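Local structure of amidase, hydantoinase/carbamoylase family (Paraburkholderia phymatum, 6C0D) at residues G201-S206 and M359-G364; V212-V217 and A341-L346. The protein probably hydrolyses N-carbamoyl-L-amino acids as a zinc-dependent homodimeric amidase of the peptidase M20 family. All blocks are in the same frame, centred on the assembly; numbering follows the deposited sequence.

Interaction 1 (G201-S206 and M359-G364)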
# COMPACT_ATOMS: atom_id res chain seq x y z
N GLY A 201 -6.93 -25.33 5.84
CA GLY A 201 -5.94 -26.23 5.29
C GLY A 201 -5.34 -27.29 6.20
O GLY A 201 -4.84 -28.28 5.67
N ARG A 202 -5.36 -27.10 7.52
CA ARG A 202 -4.67 -28.06 8.39
C ARG A 202 -5.29 -29.45 8.27
O ARG A 202 -4.59 -30.44 8.04
CB ARG A 202 -4.70 -27.58 9.84
CG ARG A 202 -4.25 -28.64 10.86
CD ARG A 202 -2.75 -28.90 10.80
NE ARG A 202 -1.99 -27.93 11.58
CZ ARG A 202 -0.71 -27.63 11.37
NH1 ARG A 202 -0.11 -26.72 12.13
NH2 ARG A 202 -0.04 -28.21 10.38
N LEU A 203 -6.61 -29.53 8.40
CA LEU A 203 -7.28 -30.79 8.18
C LEU A 203 -7.01 -31.31 6.77
O LEU A 203 -6.61 -32.47 6.60
CB LEU A 203 -8.77 -30.59 8.46
CG LEU A 203 -9.62 -31.77 8.90
CD1 LEU A 203 -8.98 -32.60 10.00
CD2 LEU A 203 -10.98 -31.28 9.28
N GLU A 204 -7.13 -30.45 5.75
CA GLU A 204 -6.82 -30.86 4.38
C GLU A 204 -5.35 -31.23 4.22
O GLU A 204 -5.02 -32.26 3.62
CB GLU A 204 -7.18 -29.77 3.38
CG GLU A 204 -6.61 -30.05 1.98
CD GLU A 204 -6.77 -28.90 1.01
OE1 GLU A 204 -7.75 -28.90 0.23
OE2 GLU A 204 -5.91 -27.99 1.02
N ALA A 205 -4.44 -30.40 4.74
CA ALA A 205 -3.02 -30.70 4.57
C ALA A 205 -2.64 -32.03 5.21
O ALA A 205 -1.70 -32.68 4.75
CB ALA A 205 -2.16 -29.57 5.15
N SER A 206 -3.33 -32.43 6.29
CA SER A 206 -3.07 -33.72 6.91
C SER A 206 -3.79 -34.87 6.21
O SER A 206 -3.54 -36.03 6.55
CB SER A 206 -3.47 -33.68 8.39
OG SER A 206 -2.68 -32.73 9.10
N MET A 359 -8.12 -36.08 13.89
CA MET A 359 -7.06 -35.49 14.72
C MET A 359 -7.63 -34.41 15.63
O MET A 359 -8.66 -33.80 15.33
CB MET A 359 -5.93 -34.87 13.88
CG MET A 359 -6.43 -33.73 12.96
SD MET A 359 -5.22 -33.14 11.72
CE MET A 359 -4.18 -32.15 12.76
N HIS A 360 -6.94 -34.17 16.74
CA HIS A 360 -7.15 -32.95 17.51
C HIS A 360 -6.48 -31.77 16.81
O HIS A 360 -5.42 -31.91 16.19
CB HIS A 360 -6.56 -33.06 18.92
CG HIS A 360 -7.32 -33.97 19.83
ND1 HIS A 360 -6.96 -35.28 20.04
CD2 HIS A 360 -8.39 -33.74 20.64
CE1 HIS A 360 -7.80 -35.83 20.91
NE2 HIS A 360 -8.67 -34.91 21.29
N MET A 361 -7.08 -30.59 16.95
CA MET A 361 -6.51 -29.40 16.32
C MET A 361 -7.18 -28.15 16.89
O MET A 361 -8.34 -28.22 17.30
CB MET A 361 -6.73 -29.43 14.80
CG MET A 361 -8.23 -29.59 14.46
SD MET A 361 -8.50 -29.77 12.66
CE MET A 361 -8.12 -28.11 12.11
N PRO A 362 -6.50 -27.02 16.91
CA PRO A 362 -7.17 -25.77 17.28
C PRO A 362 -8.03 -25.28 16.13
O PRO A 362 -7.85 -25.67 14.97
CB PRO A 362 -6.00 -24.81 17.55
CG PRO A 362 -4.95 -25.29 16.53
CD PRO A 362 -5.08 -26.80 16.55
N SER A 363 -8.96 -24.38 16.47
CA SER A 363 -9.68 -23.60 15.48
C SER A 363 -8.98 -22.26 15.30
O SER A 363 -8.95 -21.44 16.22
CB SER A 363 -11.14 -23.37 15.88
OG SER A 363 -11.72 -22.43 14.98
N GLY A 364 -8.45 -22.02 14.09
CA GLY A 364 -7.80 -20.74 13.85
C GLY A 364 -8.75 -19.59 13.59
O GLY A 364 -8.31 -18.44 13.49
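R202, L203 and S206 of a short helix pack on M359 and M361 of strand 359-363. The site belongs to the zinc-binding alpha/beta domain of the M20 fold. The helix follows strand 189-198, which carries the zinc ligand H196. Its axis lies 10.5 Å from that of the strand, and the two run roughly antiparallel.

G201 sits at the N-cap position. R202, described in one of its two conformers, touches with the aliphatic part of its chain. Its CG is 4.0 Å from M359 CE. The two side chains cross at about a right angle. The M361 methyl also meets R202 CB and CG, but here the chains slide past each other in opposite directions. The arginine chain bends at chi2 and chi3. In this conformer NH1 forms a salt bridge with D266, and the side chain packs on P237 of the second subunit.

Of the helix residues that touch the strand, L203 is the buried one. Its CD1 reaches both methionines: M361 SD is 3.9 Å from L203 CD1, and M359 CG is slightly farther. L203 also rests on F382 and P384 of strand 378-384.

Both methionines place CG between the backbone N and the carbonyl carbon (chi1 61° for M359). Both then bend at chi3, which turns the methyl groups toward R202.

S206 closes the helix side, with OG 3.7 Å from M359 SD. S206 OG donates to R202 O at 3.2 Å. S206 N also donates to R202 O, at 2.9 Å, and the two donors arrive from opposite faces of the carbonyl plane.

Interaction 2 (V212-V217 and A341-L346)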
# COMPACT_ATOMS: atom_id res chain seq x y z
N VAL A 212 -11.18 -32.74 15.85
CA VAL A 212 -11.77 -32.49 17.17
C VAL A 212 -11.11 -31.22 17.70
O VAL A 212 -9.90 -31.23 17.96
CB VAL A 212 -11.53 -33.66 18.12
CG1 VAL A 212 -12.08 -33.32 19.55
CG2 VAL A 212 -12.20 -34.95 17.58
N VAL A 213 -11.88 -30.16 17.90
CA VAL A 213 -11.30 -28.85 18.20
C VAL A 213 -10.89 -28.77 19.67
O VAL A 213 -11.69 -29.03 20.59
CB VAL A 213 -12.28 -27.73 17.81
CG1 VAL A 213 -11.76 -26.36 18.27
CG2 VAL A 213 -12.48 -27.73 16.26
N THR A 214 -9.62 -28.42 19.91
CA THR A 214 -9.11 -28.27 21.28
C THR A 214 -9.47 -26.91 21.86
O THR A 214 -9.96 -26.81 23.00
CB THR A 214 -7.59 -28.44 21.27
OG1 THR A 214 -7.05 -27.55 20.28
CG2 THR A 214 -7.23 -29.87 20.92
N THR A 215 -9.18 -25.86 21.10
CA THR A 215 -9.20 -24.49 21.58
C THR A 215 -9.49 -23.60 20.39
O THR A 215 -8.98 -23.85 19.29
CB THR A 215 -7.84 -24.09 22.17
OG1 THR A 215 -7.46 -25.01 23.20
CG2 THR A 215 -7.87 -22.67 22.75
N ILE A 216 -10.31 -22.57 20.60
CA ILE A 216 -10.46 -21.49 19.62
C ILE A 216 -9.41 -20.43 19.93
O ILE A 216 -9.33 -19.93 21.06
CB ILE A 216 -11.89 -20.92 19.67
CG1 ILE A 216 -12.88 -22.04 19.30
CG2 ILE A 216 -12.03 -19.72 18.75
CD1 ILE A 216 -14.35 -21.62 19.47
N VAL A 217 -8.58 -20.09 18.93
CA VAL A 217 -7.38 -19.30 19.22
C VAL A 217 -7.77 -17.89 19.66
O VAL A 217 -8.83 -17.37 19.29
CB VAL A 217 -6.44 -19.22 18.00
CG1 VAL A 217 -5.87 -20.62 17.65
CG2 VAL A 217 -7.19 -18.62 16.82
N ALA A 341 -14.26 -32.98 28.50
CA ALA A 341 -15.05 -34.21 28.41
C ALA A 341 -15.84 -34.29 27.10
O ALA A 341 -15.94 -35.36 26.49
CB ALA A 341 -15.98 -34.34 29.65
N LEU A 342 -16.39 -33.16 26.62
CA LEU A 342 -17.07 -33.17 25.32
C LEU A 342 -16.11 -33.53 24.20
O LEU A 342 -16.44 -34.32 23.31
CB LEU A 342 -17.73 -31.81 25.04
CG LEU A 342 -18.89 -31.40 25.98
CD1 LEU A 342 -19.48 -30.10 25.50
CD2 LEU A 342 -20.00 -32.47 26.08
N GLN A 343 -14.91 -32.93 24.22
CA GLN A 343 -13.90 -33.30 23.22
C GLN A 343 -13.66 -34.79 23.22
O GLN A 343 -13.49 -35.42 22.16
CB GLN A 343 -12.57 -32.63 23.52
CG GLN A 343 -12.43 -31.21 23.09
CD GLN A 343 -11.01 -30.77 23.37
OE1 GLN A 343 -10.05 -31.34 22.84
NE2 GLN A 343 -10.86 -29.79 24.27
N GLN A 344 -13.63 -35.39 24.41
CA GLN A 344 -13.32 -36.81 24.46
C GLN A 344 -14.48 -37.65 23.90
O GLN A 344 -14.24 -38.66 23.23
CB GLN A 344 -12.94 -37.21 25.88
CG GLN A 344 -12.47 -38.63 26.03
CD GLN A 344 -11.04 -38.83 25.53
OE1 GLN A 344 -10.49 -38.00 24.80
NE2 GLN A 344 -10.43 -39.94 25.93
N HIS A 345 -15.74 -37.23 24.13
CA HIS A 345 -16.84 -37.89 23.42
C HIS A 345 -16.70 -37.76 21.91
O HIS A 345 -16.95 -38.72 21.17
CB HIS A 345 -18.19 -37.32 23.85
CG HIS A 345 -18.60 -37.74 25.23
ND1 HIS A 345 -18.99 -39.03 25.54
CD2 HIS A 345 -18.72 -37.02 26.38
CE1 HIS A 345 -19.32 -39.09 26.82
NE2 HIS A 345 -19.16 -37.89 27.35
N LEU A 346 -16.31 -36.58 21.42
CA LEU A 346 -16.10 -36.44 19.98
C LEU A 346 -14.98 -37.35 19.50
O LEU A 346 -15.09 -37.99 18.45
CB LEU A 346 -15.79 -34.98 19.61
CG LEU A 346 -16.91 -33.94 19.80
CD1 LEU A 346 -16.37 -32.56 19.50
CD2 LEU A 346 -18.07 -34.23 18.87
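V212, the V213 carbonyl and T214 of strand 212-216 meet Q343 on helix 341-346, and V212 also meets L346. This is a helix lying on a beta-sheet, within the alpha/beta domain of the M20 fold. Strand and helix run nearly antiparallel, with axes 8.5 Å apart.

V212 and L346 form the buried, apolar side. Both methyls of V212 face L346 CB, each 4.1 Å from it. V212 CG1 also lies 3.6 Å from Q343 O, so this methyl packs on the helix backbone as well. L346 continues inward to C379 on strand 378-384 and to A412 on helix 399-419. V213 turns to M380 and F382 of strand 378-384.

Q343 and T214 form the partly exposed side, with the exposed H360 beside them. Even so, the glutamine amide lies close against the strand backbone. Q343 starts alongside the strand, but its chain is extended beyond CG (chi2 -176°). This carries the amide across the V213-T214 peptide. Q343 CD comes to 3.3 Å from V213 O, and Q343 OE1 to 3.6 Å from T214 CA. The methyl T214 CG2 stands 3.7 Å from Q343 OE1.

T214 O is 3.4 Å from Q343 NE2, but the angle is poor for a hydrogen bond. Q343 NE2 is bonded to M338 O, which fixes that end of the amide. T214 OG1 makes a weak hydrogen bond to M361 O.

The direct contact is therefore van der Waals, apolar at the buried end and amide against backbone at the outer end. The polar tie is indirect: it runs through M338, which also bonds the strand backbone at T214.

The two helices cover opposite faces of the paired strands 210-227 and 358-363. These strands are parallel neighbours, and each supplies one strand segment. Backbone hydrogen bonds join them directly, as from V212 N to M359 O (2.8 Å) and from S363 N to T215 O (2.9 Å). The contact centres are 13 Å apart. Interaction 1 is partly buried and lies within reach of the second subunit. Interaction 2 is the more buried, and no other chain of the assembly touches its segments. Methionine sulfur and methyl groups dominate the first. The second joins valine and leucine packing to a glutamine amide. Strand 378-384, which pairs antiparallel with 210-227, touches both contacts.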